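Local coordinates for competence damage-inducible protein A (Klebsiella pneumoniae subsp. pneumoniae MGH 78578, PDB 5V01), which is of uncertain function but belongs to the CinA family, whose C-terminal domains include nicotinamide-nucleotide amidases, an activity it may share, at residues Met144-Asp149 and Val158-Ala163; Ala46-Gln51 and Ala55-Thr60; Arg29-Thr34 and Glu167-Trp172. One frame throughout, in Å; residues are numbered along the deposited sequence.

From the N terminus, helix 15-29 turns into strand 33-37, and Arg29-Thr34 is met only by the C-terminal residues, in contact 3. Contact 2 closes the shortest loop: Ala46-Gln51 at the end of helix 43-50 packs on Ala55-Thr60, which runs into strand 58-64, outermost within the chain. Contact 1 lies much further along, between the end of the other outermost strand, 138-145, and helix 150-169. The same helix then runs on to contact 3, whose long loop contains both others; contacts 1 and 2 lie in series and do not cross. Leu162 packs on Ala47 and Leu48, joining 1 to 2, while Arg32 and Asp59 form a salt bridge between 3 and 2.

Contact 1 of 3, residues Met144-Asp149 and Val158-Ala163; sequences MCFAGD and VRYALA
Met144 lays its thioether over one face of the Tyr160 ring, a Met-aromatic contact in which three successive atoms touch the ring. Met144 CG stands 3.8 Å above the ring plane, offset toward the rim, and 3.7 Å from Tyr160 CE2. Met144 SD passes over the phenol end, 3.7 Å from Tyr160 CZ, and the methyl ends over the CE1 side of the same face, with Met144 CE 3.7 Å from Tyr160 CE1. The chain can follow the ring in this way because it bends twice, at chi2 (-67°) and chi3 (-73°). Phe146, two residues on, comes in at about a right angle to the tyrosine side chain and touches its base, Phe146 CZ to Tyr160 CB 3.9 Å. Here the end of strand 138-145 and the loop that leaves it pack against helix 150-169, with no hydrogen bond between the two segments. Tyr160 is turned to the strand with CG anti to its own N (chi1 -175°). Phe131 of the adjoining strand meets the tyrosine ring edge-to-face, and Ile8 and Asp9 of the N-terminal region also touch it. Backbone bonds of Met144 to Val129 and of Phe146 to Gly127 hold the first segment beside strand 128-135 and the residue before it.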
ATOM      1  N   MET A 144     -14.450  -9.135  12.126  1.00 17.21           N
ATOM      2  CA  MET A 144     -15.702  -8.711  11.467  1.00 17.48           C
ATOM      3  C   MET A 144     -16.044  -9.701  10.361  1.00 20.43           C
ATOM      4  O   MET A 144     -15.154 -10.379   9.840  1.00 20.77           O
ATOM      5  CB  MET A 144     -15.561  -7.305  10.863  1.00 18.33           C
ATOM      6  CG  MET A 144     -15.312  -6.195  11.867  1.00 20.43           C
ATOM      7  SD  MET A 144     -16.725  -5.924  12.931  1.00 23.77           S
ATOM      8  CE  MET A 144     -17.881  -5.106  11.831  1.00 27.97           C
ATOM      9  N   CYS A 145     -17.328  -9.845  10.021  0.50 23.89           N
ATOM     10  CA  CYS A 145     -17.719 -10.593   8.803  0.50 26.86           C
ATOM     11  C   CYS A 145     -18.604  -9.703   7.937  0.50 25.84           C
ATOM     12  O   CYS A 145     -19.772  -9.482   8.249  0.50 32.77           O
ATOM     13  CB  CYS A 145     -18.400 -11.940   9.109  0.50 30.27           C
ATOM     14  SG  CYS A 145     -18.290 -13.177   7.767  0.50 35.03           S
ATOM     15  N   PHE A 146     -18.028  -9.214   6.840  1.00 23.09           N
ATOM     16  CA  PHE A 146     -18.670  -8.271   5.917  1.00 22.78           C
ATOM     17  C   PHE A 146     -19.338  -9.006   4.778  1.00 26.26           C
ATOM     18  O   PHE A 146     -18.828 -10.024   4.294  1.00 28.60           O
ATOM     19  CB  PHE A 146     -17.632  -7.320   5.321  1.00 22.35           C
ATOM     20  CG  PHE A 146     -16.915  -6.483   6.338  1.00 19.69           C
ATOM     21  CD1 PHE A 146     -17.564  -5.459   7.012  1.00 19.99           C
ATOM     22  CD2 PHE A 146     -15.579  -6.703   6.601  1.00 17.58           C
ATOM     23  CE1 PHE A 146     -16.888  -4.681   7.942  1.00 19.45           C
ATOM     24  CE2 PHE A 146     -14.896  -5.936   7.526  1.00 18.00           C
ATOM     25  CZ  PHE A 146     -15.549  -4.913   8.199  1.00 16.99           C
ATOM     26  N   ALA A 147     -20.465  -8.467   4.331  1.00 27.50           N
ATOM     27  CA  ALA A 147     -21.214  -9.027   3.212  1.00 27.10           C
ATOM     28  C   ALA A 147     -20.814  -8.329   1.913  1.00 28.65           C
ATOM     29  O   ALA A 147     -20.360  -7.180   1.925  1.00 28.96           O
ATOM     30  CB  ALA A 147     -22.708  -8.892   3.469  1.00 31.11           C
ATOM     31  N   GLY A 148     -20.948  -9.049   0.806  1.00 27.54           N
ATOM     32  CA  GLY A 148     -20.727  -8.500  -0.521  1.00 29.60           C
ATOM     33  C   GLY A 148     -19.636  -9.239  -1.255  1.00 28.37           C
ATOM     34  O   GLY A 148     -19.022 -10.177  -0.726  1.00 28.63           O
ATOM     35  N   ASP A 149     -19.390  -8.793  -2.482  1.00 25.83           N
ATOM     36  CA  ASP A 149     -18.304  -9.315  -3.285  1.00 26.02           C
ATOM     37  C   ASP A 149     -16.973  -8.769  -2.744  1.00 22.09           C
ATOM     38  O   ASP A 149     -16.952  -7.957  -1.783  1.00 23.99           O
ATOM     39  CB  ASP A 149     -18.526  -9.058  -4.800  1.00 30.19           C
ATOM     40  CG  ASP A 149     -18.462  -7.576  -5.204  1.00 30.88           C
ATOM     41  OD1 ASP A 149     -18.070  -6.702  -4.402  1.00 29.38           O
ATOM     42  OD2 ASP A 149     -18.783  -7.293  -6.376  1.00 39.77           O
ATOM     43  N   VAL A 158     -11.801  -1.216   4.832  1.00 11.80           N
ATOM     44  CA  VAL A 158     -11.057   0.035   4.915  1.00 11.86           C
ATOM     45  C   VAL A 158     -11.844   1.082   5.729  1.00 11.88           C
ATOM     46  O   VAL A 158     -11.289   1.730   6.622  1.00 11.64           O
ATOM     47  CB  VAL A 158     -10.746   0.589   3.497  1.00 11.75           C
ATOM     48  CG1 VAL A 158     -10.236   2.030   3.570  1.00 13.33           C
ATOM     49  CG2 VAL A 158      -9.722  -0.321   2.791  1.00 12.51           C
ATOM     50  N   ARG A 159     -13.132   1.231   5.426  0.50 11.97           N
ATOM     51  CA  ARG A 159     -13.979   2.188   6.137  0.50 12.95           C
ATOM     52  C   ARG A 159     -14.046   1.841   7.635  0.50 13.34           C
ATOM     53  O   ARG A 159     -13.941   2.721   8.494  0.50 14.25           O
ATOM     54  CB  ARG A 159     -15.376   2.207   5.516  0.50 15.11           C
ATOM     55  CG  ARG A 159     -16.120   3.529   5.563  0.50 18.09           C
ATOM     56  CD  ARG A 159     -17.448   3.356   4.842  0.50 21.41           C
ATOM     57  NE  ARG A 159     -18.168   2.198   5.369  0.50 23.60           N
ATOM     58  CZ  ARG A 159     -19.069   1.488   4.702  0.50 25.05           C
ATOM     59  NH1 ARG A 159     -19.395   1.811   3.457  0.50 28.68           N
ATOM     60  NH2 ARG A 159     -19.654   0.452   5.290  0.50 25.01           N
ATOM     61  N   TYR A 160     -14.190   0.556   7.948  1.00 12.33           N
ATOM     62  CA  TYR A 160     -14.274   0.126   9.352  1.00 13.51           C
ATOM     63  C   TYR A 160     -12.973   0.433  10.083  1.00 12.48           C
ATOM     64  O   TYR A 160     -12.980   0.914  11.211  1.00 14.39           O
ATOM     65  CB  TYR A 160     -14.593  -1.370   9.436  1.00 14.01           C
ATOM     66  CG  TYR A 160     -14.796  -1.834  10.849  1.00 14.23           C
ATOM     67  CD1 TYR A 160     -15.986  -1.570  11.490  1.00 19.68           C
ATOM     68  CD2 TYR A 160     -13.785  -2.461  11.570  1.00 15.59           C
ATOM     69  CE1 TYR A 160     -16.192  -1.944  12.792  1.00 23.70           C
ATOM     70  CE2 TYR A 160     -13.996  -2.834  12.878  1.00 18.59           C
ATOM     71  CZ  TYR A 160     -15.198  -2.560  13.482  1.00 21.35           C
ATOM     72  OH  TYR A 160     -15.443  -2.916  14.782  1.00 25.64           O
ATOM     73  N   ALA A 161     -11.849   0.117   9.450  1.00 11.79           N
ATOM     74  CA  ALA A 161     -10.556   0.387  10.073  1.00 11.67           C
ATOM     75  C   ALA A 161     -10.412   1.852  10.461  1.00 11.54           C
ATOM     76  O   ALA A 161      -9.929   2.182  11.546  1.00 11.75           O
ATOM     77  CB  ALA A 161      -9.411  -0.028   9.172  1.00 11.65           C
ATOM     78  N   LEU A 162     -10.842   2.726   9.544  1.00 11.70           N
ATOM     79  CA  LEU A 162     -10.738   4.156   9.750  1.00 12.22           C
ATOM     80  C   LEU A 162     -11.754   4.674  10.775  1.00 11.50           C
ATOM     81  O   LEU A 162     -11.423   5.549  11.572  1.00 13.27           O
ATOM     82  CB  LEU A 162     -10.887   4.913   8.430  1.00 12.91           C
ATOM     83  CG  LEU A 162      -9.739   4.706   7.433  1.00 12.94           C
ATOM     84  CD1 LEU A 162     -10.182   5.146   6.032  1.00 13.82           C
ATOM     85  CD2 LEU A 162      -8.479   5.435   7.874  1.00 14.44           C
ATOM     86  N   ALA A 163     -12.995   4.191  10.694  1.00 12.18           N
ATOM     87  CA  ALA A 163     -14.039   4.630  11.629  1.00 12.21           C
ATOM     88  C   ALA A 163     -13.651   4.229  13.049  1.00 12.47           C
ATOM     89  O   ALA A 163     -13.789   5.020  13.991  1.00 13.96           O
ATOM     90  CB  ALA A 163     -15.383   4.051  11.248  1.00 13.82           C
TER

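Contact 2 of 3, residues Ala46-Gln51 and Ala55-Thr60; sequences AALCAQ and AAFYDT
Leu48 faces two neighbouring aromatic side chains, its CB above the centre of the Tyr58 ring and its two methyls divided between Tyr58 and Phe57. Leu48 CD1 reaches Tyr58 CE2 at 3.8 Å, while Leu48 CD2 approaches Phe57 CE1 at 4.1 Å. The leucine crosses the tyrosine at about a right angle. Cys49 adds an oblique sulfur-aromatic contact: its sulfur meets the CE1/CD1 side of the ring, Cys49 SG to Tyr58 CE1 3.8 Å, whereas Leu48 CD1 meets the CE2/CD2 side. The ring is thus approached by CB of one helical residue and by the sulfur of the next; on the face opposite Leu48 CB lies the backbone N of Thr60. These residues belong to the beta-alpha-beta unit made by strand 33-37, helix 43-50 and strand 58-64, and they pack the last turn of its helix against the residues leading into and along strand 58-64. Tyr58 extends from its backbone with CG trans to N (chi1 179°), and its hydroxyl is hydrogen-bonded to Thr35 of the first strand. Phe57 has CG between its backbone N and carbonyl carbon (chi1 65°), which swings the ring toward the helix end. There Phe57 CZ lies 3.8 Å from Leu48 O. Gln51 contributes its aliphatic portion, Gln51 CG to Phe57 CZ 3.7 Å, with its amide plane 47° from the ring plane. Leu48 O accepts a hydrogen bond from Thr54 OG1, and Phe65 of the second subunit packs on Cys49.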
ATOM      1  N   ALA A  46      -4.101   3.922   0.538  1.00  9.47           N
ATOM      2  CA  ALA A  46      -4.537   4.836  -0.517  1.00 10.70           C
ATOM      3  C   ALA A  46      -5.501   5.889   0.031  1.00 11.01           C
ATOM      4  O   ALA A  46      -5.436   7.048  -0.355  1.00 12.91           O
ATOM      5  CB  ALA A  46      -5.159   4.080  -1.676  1.00 12.40           C
ATOM      6  N   ALA A  47      -6.373   5.487   0.945  1.00 10.92           N
ATOM      7  CA  ALA A  47      -7.250   6.445   1.593  1.00 11.60           C
ATOM      8  C   ALA A  47      -6.464   7.503   2.356  1.00 11.87           C
ATOM      9  O   ALA A  47      -6.743   8.709   2.290  1.00 13.64           O
ATOM     10  CB  ALA A  47      -8.228   5.736   2.504  1.00 13.37           C
ATOM     11  N   LEU A  48      -5.495   7.031   3.123  1.00 11.53           N
ATOM     12  CA  LEU A  48      -4.666   7.940   3.920  1.00 12.81           C
ATOM     13  C   LEU A  48      -3.799   8.881   3.076  1.00 13.87           C
ATOM     14  O   LEU A  48      -3.524  10.030   3.479  1.00 14.56           O
ATOM     15  CB  LEU A  48      -3.818   7.150   4.926  1.00 12.68           C
ATOM     16  CG  LEU A  48      -4.669   6.400   5.946  1.00 13.40           C
ATOM     17  CD1 LEU A  48      -3.916   5.214   6.541  1.00 13.86           C
ATOM     18  CD2 LEU A  48      -5.211   7.322   7.024  1.00 13.36           C
ATOM     19  N   CYS A  49      -3.338   8.387   1.929  1.00 13.38           N
ATOM     20  CA  CYS A  49      -2.544   9.194   1.007  1.00 14.06           C
ATOM     21  C   CYS A  49      -3.383  10.121   0.131  1.00 13.49           C
ATOM     22  O   CYS A  49      -2.866  11.094  -0.389  1.00 15.96           O
ATOM     23  CB  CYS A  49      -1.633   8.312   0.164  1.00 13.62           C
ATOM     24  SG  CYS A  49      -0.353   7.474   1.139  1.00 16.10           S
ATOM     25  N   ALA A  50      -4.664   9.826  -0.032  1.00 14.80           N
ATOM     26  CA  ALA A  50      -5.553  10.728  -0.773  1.00 14.89           C
ATOM     27  C   ALA A  50      -5.823  11.950   0.081  1.00 16.11           C
ATOM     28  O   ALA A  50      -6.043  13.005  -0.420  1.00 19.65           O
ATOM     29  CB  ALA A  50      -6.829  10.037  -1.155  1.00 16.92           C
ATOM     30  N   GLN A  51      -5.801  11.778   1.397  1.00 16.77           N
ATOM     31  CA  GLN A  51      -5.981  12.893   2.345  1.00 19.40           C
ATOM     32  C   GLN A  51      -4.889  13.968   2.152  1.00 21.75           C
ATOM     33  O   GLN A  51      -3.732  13.625   1.983  1.00 26.55           O
ATOM     34  CB  GLN A  51      -5.873  12.289   3.758  1.00 22.14           C
ATOM     35  CG  GLN A  51      -6.108  13.183   4.934  1.00 21.18           C
ATOM     36  CD  GLN A  51      -7.389  13.955   4.843  1.00 19.64           C
ATOM     37  OE1 GLN A  51      -8.446  13.413   4.478  1.00 20.04           O
ATOM     38  NE2 GLN A  51      -7.301  15.247   5.141  1.00 23.68           N
ATOM     39  N   ALA A  55       1.688  13.757   4.708  1.00 18.13           N
ATOM     40  CA  ALA A  55       3.023  13.716   5.289  1.00 21.06           C
ATOM     41  C   ALA A  55       3.063  14.214   6.731  1.00 19.49           C
ATOM     42  O   ALA A  55       3.990  13.901   7.459  1.00 20.42           O
ATOM     43  CB  ALA A  55       3.978  14.520   4.440  1.00 28.15           C
ATOM     44  N   ALA A  56       2.056  14.991   7.132  1.00 17.63           N
ATOM     45  CA  ALA A  56       1.953  15.478   8.502  1.00 17.04           C
ATOM     46  C   ALA A  56       1.594  14.383   9.515  1.00 15.76           C
ATOM     47  O   ALA A  56       1.720  14.605  10.734  1.00 18.43           O
ATOM     48  CB  ALA A  56       0.941  16.611   8.581  1.00 18.15           C
ATOM     49  N   PHE A  57       1.128  13.226   9.034  1.00 13.93           N
ATOM     50  CA  PHE A  57       0.726  12.141   9.950  1.00 14.44           C
ATOM     51  C   PHE A  57       1.022  10.712   9.514  1.00 13.00           C
ATOM     52  O   PHE A  57       0.771   9.785  10.266  1.00 13.73           O
ATOM     53  CB  PHE A  57      -0.770  12.246  10.287  1.00 14.88           C
ATOM     54  CG  PHE A  57      -1.668  12.044   9.105  1.00 14.34           C
ATOM     55  CD1 PHE A  57      -2.101  10.777   8.743  1.00 13.42           C
ATOM     56  CD2 PHE A  57      -2.023  13.122   8.303  1.00 14.86           C
ATOM     57  CE1 PHE A  57      -2.914  10.611   7.628  1.00 15.08           C
ATOM     58  CE2 PHE A  57      -2.832  12.957   7.210  1.00 16.56           C
ATOM     59  CZ  PHE A  57      -3.256  11.697   6.849  1.00 16.59           C
ATOM     60  N   TYR A  58       1.538  10.513   8.304  1.00 14.34           N
ATOM     61  CA  TYR A  58       1.679   9.159   7.735  1.00 13.67           C
ATOM     62  C   TYR A  58       2.791   9.151   6.734  1.00 14.74           C
ATOM     63  O   TYR A  58       2.892  10.060   5.893  1.00 17.66           O
ATOM     64  CB  TYR A  58       0.382   8.779   7.008  1.00 14.26           C
ATOM     65  CG  TYR A  58       0.368   7.405   6.340  1.00 12.57           C
ATOM     66  CD1 TYR A  58       0.747   7.236   5.023  1.00 13.22           C
ATOM     67  CD2 TYR A  58      -0.067   6.299   7.029  1.00 13.43           C
ATOM     68  CE1 TYR A  58       0.714   5.989   4.424  1.00 13.44           C
ATOM     69  CE2 TYR A  58      -0.117   5.064   6.456  1.00 13.40           C
ATOM     70  CZ  TYR A  58       0.280   4.894   5.149  1.00 12.10           C
ATOM     71  OH  TYR A  58       0.197   3.654   4.561  1.00 11.99           O
ATOM     72  N   ASP A  59       3.624   8.128   6.782  1.00 13.91           N
ATOM     73  CA  ASP A  59       4.530   7.960   5.658  1.00 16.48           C
ATOM     74  C   ASP A  59       4.865   6.563   5.215  1.00 13.24           C
ATOM     75  O   ASP A  59       5.417   6.466   4.145  1.00 12.88           O
ATOM     76  CB  ASP A  59       5.799   8.762   5.878  1.00 20.82           C
ATOM     77  CG  ASP A  59       6.507   8.377   7.132  1.00 20.62           C
ATOM     78  OD1 ASP A  59       6.678   7.180   7.350  1.00 19.41           O
ATOM     79  OD2 ASP A  59       6.909   9.285   7.894  1.00 28.44           O
ATOM     80  N   THR A  60       4.475   5.518   5.954  1.00 11.64           N
ATOM     81  CA  THR A  60       4.809   4.156   5.575  1.00 11.49           C
ATOM     82  C   THR A  60       3.606   3.222   5.611  1.00 10.16           C
ATOM     83  O   THR A  60       2.910   3.136   6.625  1.00 11.14           O
ATOM     84  CB  THR A  60       5.902   3.615   6.507  1.00 14.82           C
ATOM     85  OG1 THR A  60       7.067   4.447   6.410  1.00 16.97           O
ATOM     86  CG2 THR A  60       6.300   2.170   6.170  1.00 17.04           C
TER

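Contact 3 of 3, residues Arg29-Thr34 and Glu167-Trp172; sequences RGWRLT and EKLAHW
This partly buried contact joins the end of helix 15-29 and the turn after it to the C-terminal end of helix 150-169, combining apolar packing around Trp31 with a water-bridged polar margin. The six-membered part of the Trp31 indole meets the other segment with its edge: Trp31 CE3 lies 3.7 Å from Leu169 CD2, and Trp31 CH2 is 3.8 Å from Trp172 CB and 3.6 Å from Trp172 O, which lies near the ring plane. Arg29 CB rests over the centre of one indole face, 3.6 Å above its plane. Between these two residues Gly30 completes a Schellman motif, with positive phi at the end of helix 15-29, from which the chain passes through Trp31 toward strand 33-37. The Arg29 side chain is extended from CG to NE and brings one guanidinium face to Leu169 O. That oxygen stands 3.2 Å from the guanidinium plane, and Arg29 NH2 makes no direct hydrogen bond to it. Water makes the connection instead. One molecule accepts from Arg29 NH2 and donates to both Leu169 O and Trp172 O; a second accepts from Arg29 NE and also donates to Trp172 O. Arg29 NH1 is bonded to Ala25 O in its own helix. Within Glu167-Trp172, the imidazole turns back to the helix end, where His171 ND1 donates to Glu167 O at 3.0 Å. Phe135 of strand 128-135 stacks with Trp172 and also meets Trp31.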
ATOM      1  N   ARG A  29      -2.318  15.791  17.958  1.00 21.49           N
ATOM      2  CA  ARG A  29      -1.550  15.118  19.018  1.00 17.65           C
ATOM      3  C   ARG A  29      -0.082  14.919  18.685  1.00 20.57           C
ATOM      4  O   ARG A  29       0.678  14.498  19.542  1.00 25.59           O
ATOM      5  CB  ARG A  29      -2.185  13.766  19.327  1.00 21.42           C
ATOM      6  CG  ARG A  29      -3.535  13.945  19.966  1.00 22.39           C
ATOM      7  CD  ARG A  29      -4.305  12.663  20.044  1.00 23.80           C
ATOM      8  NE  ARG A  29      -5.580  12.877  20.729  1.00 25.97           N
ATOM      9  CZ  ARG A  29      -6.632  13.515  20.210  1.00 23.59           C
ATOM     10  NH1 ARG A  29      -6.615  14.027  18.965  1.00 27.41           N
ATOM     11  NH2 ARG A  29      -7.720  13.639  20.936  1.00 26.08           N
ATOM     12  N   GLY A  30       0.309  15.202  17.443  1.00 20.33           N
ATOM     13  CA  GLY A  30       1.658  14.966  16.970  1.00 20.82           C
ATOM     14  C   GLY A  30       1.931  13.488  16.847  1.00 20.34           C
ATOM     15  O   GLY A  30       3.062  13.057  17.044  1.00 25.43           O
ATOM     16  N   TRP A  31       0.894  12.710  16.503  1.00 17.74           N
ATOM     17  CA  TRP A  31       1.037  11.252  16.327  1.00 16.05           C
ATOM     18  C   TRP A  31       1.117  10.867  14.864  1.00 15.49           C
ATOM     19  O   TRP A  31       0.540  11.522  14.002  1.00 16.40           O
ATOM     20  CB  TRP A  31      -0.113  10.497  16.981  1.00 17.10           C
ATOM     21  CG  TRP A  31      -0.182  10.622  18.487  1.00 18.22           C
ATOM     22  CD1 TRP A  31       0.768  11.100  19.311  1.00 20.54           C
ATOM     23  CD2 TRP A  31      -1.288  10.243  19.317  1.00 17.95           C
ATOM     24  NE1 TRP A  31       0.327  11.059  20.618  1.00 20.64           N
ATOM     25  CE2 TRP A  31      -0.930  10.523  20.644  1.00 19.07           C
ATOM     26  CE3 TRP A  31      -2.540   9.680  19.061  1.00 18.74           C
ATOM     27  CZ2 TRP A  31      -1.786  10.278  21.718  1.00 18.71           C
ATOM     28  CZ3 TRP A  31      -3.389   9.430  20.125  1.00 21.63           C
ATOM     29  CH2 TRP A  31      -3.005   9.725  21.437  1.00 20.94           C
ATOM     30  N   ARG A  32       1.819   9.767  14.611  1.00 14.75           N
ATOM     31  CA  ARG A  32       1.999   9.245  13.274  1.00 14.80           C
ATOM     32  C   ARG A  32       1.461   7.829  13.202  1.00 13.62           C
ATOM     33  O   ARG A  32       1.606   7.036  14.139  1.00 14.70           O
ATOM     34  CB  ARG A  32       3.472   9.293  12.866  1.00 16.71           C
ATOM     35  CG  ARG A  32       3.987  10.713  12.855  1.00 19.57           C
ATOM     36  CD  ARG A  32       5.372  10.822  12.266  1.00 20.93           C
ATOM     37  NE  ARG A  32       5.357  10.660  10.816  1.00 21.55           N
ATOM     38  CZ  ARG A  32       4.970  11.586   9.935  1.00 22.07           C
ATOM     39  NH1 ARG A  32       4.542  12.794  10.323  1.00 21.70           N
ATOM     40  NH2 ARG A  32       5.028  11.310   8.634  1.00 22.23           N
ATOM     41  N   LEU A  33       0.834   7.545  12.076  1.00 12.58           N
ATOM     42  CA  LEU A  33       0.145   6.294  11.788  1.00 11.52           C
ATOM     43  C   LEU A  33       0.921   5.526  10.717  1.00 11.10           C
ATOM     44  O   LEU A  33       1.487   6.134   9.807  1.00 12.18           O
ATOM     45  CB  LEU A  33      -1.241   6.651  11.242  1.00 11.64           C
ATOM     46  CG  LEU A  33      -2.146   5.530  10.754  1.00 11.85           C
ATOM     47  CD1 LEU A  33      -2.551   4.578  11.883  1.00 12.42           C
ATOM     48  CD2 LEU A  33      -3.382   6.148  10.100  1.00 12.96           C
ATOM     49  N   THR A  34       0.861   4.198  10.780  1.00 10.86           N
ATOM     50  CA  THR A  34       1.414   3.304   9.747  1.00 10.32           C
ATOM     51  C   THR A  34       0.436   2.149   9.559  1.00  9.54           C
ATOM     52  O   THR A  34      -0.405   1.876  10.429  1.00 11.15           O
ATOM     53  CB  THR A  34       2.802   2.810  10.134  1.00 10.94           C
ATOM     54  OG1 THR A  34       3.381   2.129   9.049  1.00 12.47           O
ATOM     55  CG2 THR A  34       2.786   1.899  11.314  1.00 11.51           C
ATOM     56  N   GLU A 167     -12.695   6.758  16.358  1.00 12.83           N
ATOM     57  CA  GLU A 167     -13.228   6.567  17.699  1.00 13.68           C
ATOM     58  C   GLU A 167     -12.125   6.436  18.732  1.00 13.52           C
ATOM     59  O   GLU A 167     -12.150   7.096  19.771  1.00 15.45           O
ATOM     60  CB  GLU A 167     -14.201   5.388  17.727  1.00 15.11           C
ATOM     61  CG  GLU A 167     -15.069   5.250  18.964  1.00 17.23           C
ATOM     62  CD  GLU A 167     -14.369   4.715  20.183  1.00 18.84           C
ATOM     63  OE1 GLU A 167     -13.274   4.120  20.094  1.00 20.27           O
ATOM     64  OE2 GLU A 167     -14.941   4.913  21.268  1.00 25.21           O
ATOM     65  N   LYS A 168     -11.131   5.599  18.426  1.00 12.92           N
ATOM     66  CA  LYS A 168     -10.041   5.387  19.355  1.00 13.06           C
ATOM     67  C   LYS A 168      -9.216   6.628  19.618  1.00 12.56           C
ATOM     68  O   LYS A 168      -8.820   6.872  20.762  1.00 12.95           O
ATOM     69  CB  LYS A 168      -9.160   4.214  18.931  1.00 13.66           C
ATOM     70  CG  LYS A 168      -9.895   2.883  19.009  1.00 15.40           C
ATOM     71  CD  LYS A 168      -9.166   1.738  18.328  1.00 18.52           C
ATOM     72  CE  LYS A 168     -10.071   0.555  18.000  1.00 19.18           C
ATOM     73  NZ  LYS A 168     -10.684  -0.003  19.211  1.00 22.07           N
ATOM     74  N   LEU A 169      -9.024   7.459  18.591  1.00 13.29           N
ATOM     75  CA  LEU A 169      -8.266   8.690  18.740  1.00 12.97           C
ATOM     76  C   LEU A 169      -8.912   9.664  19.709  1.00 13.69           C
ATOM     77  O   LEU A 169      -8.209  10.459  20.294  1.00 15.49           O
ATOM     78  CB  LEU A 169      -8.044   9.370  17.384  1.00 13.53           C
ATOM     79  CG  LEU A 169      -6.989   8.672  16.513  1.00 14.27           C
ATOM     80  CD1 LEU A 169      -7.076   9.119  15.060  1.00 15.53           C
ATOM     81  CD2 LEU A 169      -5.597   8.909  17.070  1.00 15.45           C
ATOM     82  N   ALA A 170     -10.234   9.573  19.870  1.00 13.75           N
ATOM     83  CA  ALA A 170     -10.955  10.444  20.789  1.00 14.80           C
ATOM     84  C   ALA A 170     -10.748  10.064  22.274  1.00 14.47           C
ATOM     85  O   ALA A 170     -11.196  10.799  23.149  1.00 17.38           O
ATOM     86  CB  ALA A 170     -12.432  10.454  20.428  1.00 18.29           C
ATOM     87  N   HIS A 171     -10.048   8.947  22.536  1.00 12.03           N
ATOM     88  CA  HIS A 171      -9.856   8.465  23.901  1.00 12.26           C
ATOM     89  C   HIS A 171      -8.444   8.104  24.294  1.00 12.12           C
ATOM     90  O   HIS A 171      -8.148   7.998  25.474  1.00 12.21           O
ATOM     91  CB  HIS A 171     -10.783   7.277  24.132  1.00 12.56           C
ATOM     92  CG  HIS A 171     -12.209   7.644  23.907  1.00 13.82           C
ATOM     93  ND1 HIS A 171     -12.859   7.550  22.702  1.00 17.71           N
ATOM     94  CD2 HIS A 171     -13.072   8.271  24.740  1.00 12.79           C
ATOM     95  CE1 HIS A 171     -14.084   8.056  22.822  1.00 14.75           C
ATOM     96  NE2 HIS A 171     -14.232   8.494  24.050  1.00 18.46           N
ATOM     97  N   TRP A 172      -7.563   7.864  23.323  1.00 13.55           N
ATOM     98  CA  TRP A 172      -6.217   7.437  23.644  1.00 14.17           C
ATOM     99  C   TRP A 172      -5.406   8.525  24.300  1.00 16.67           C
ATOM    100  O   TRP A 172      -5.526   9.700  23.942  1.00 17.07           O
ATOM    101  CB  TRP A 172      -5.481   6.984  22.379  1.00 13.87           C
ATOM    102  CG  TRP A 172      -5.665   5.580  22.001  1.00 15.11           C
ATOM    103  CD1 TRP A 172      -5.822   4.503  22.806  1.00 15.40           C
ATOM    104  CD2 TRP A 172      -5.630   5.085  20.671  1.00 15.01           C
ATOM    105  NE1 TRP A 172      -5.880   3.346  22.049  1.00 16.74           N
ATOM    106  CE2 TRP A 172      -5.764   3.687  20.730  1.00 16.21           C
ATOM    107  CE3 TRP A 172      -5.486   5.698  19.428  1.00 15.51           C
ATOM    108  CZ2 TRP A 172      -5.780   2.887  19.575  1.00 17.80           C
ATOM    109  CZ3 TRP A 172      -5.505   4.910  18.292  1.00 17.18           C
ATOM    110  CH2 TRP A 172      -5.645   3.524  18.372  1.00 17.82           C
TER
HETATM  111  O   HOH W   1      -7.681  11.185  22.903  1.00 18.73           O
HETATM  112  O   HOH W   2      -4.632  12.363  23.754  1.00 31.57           O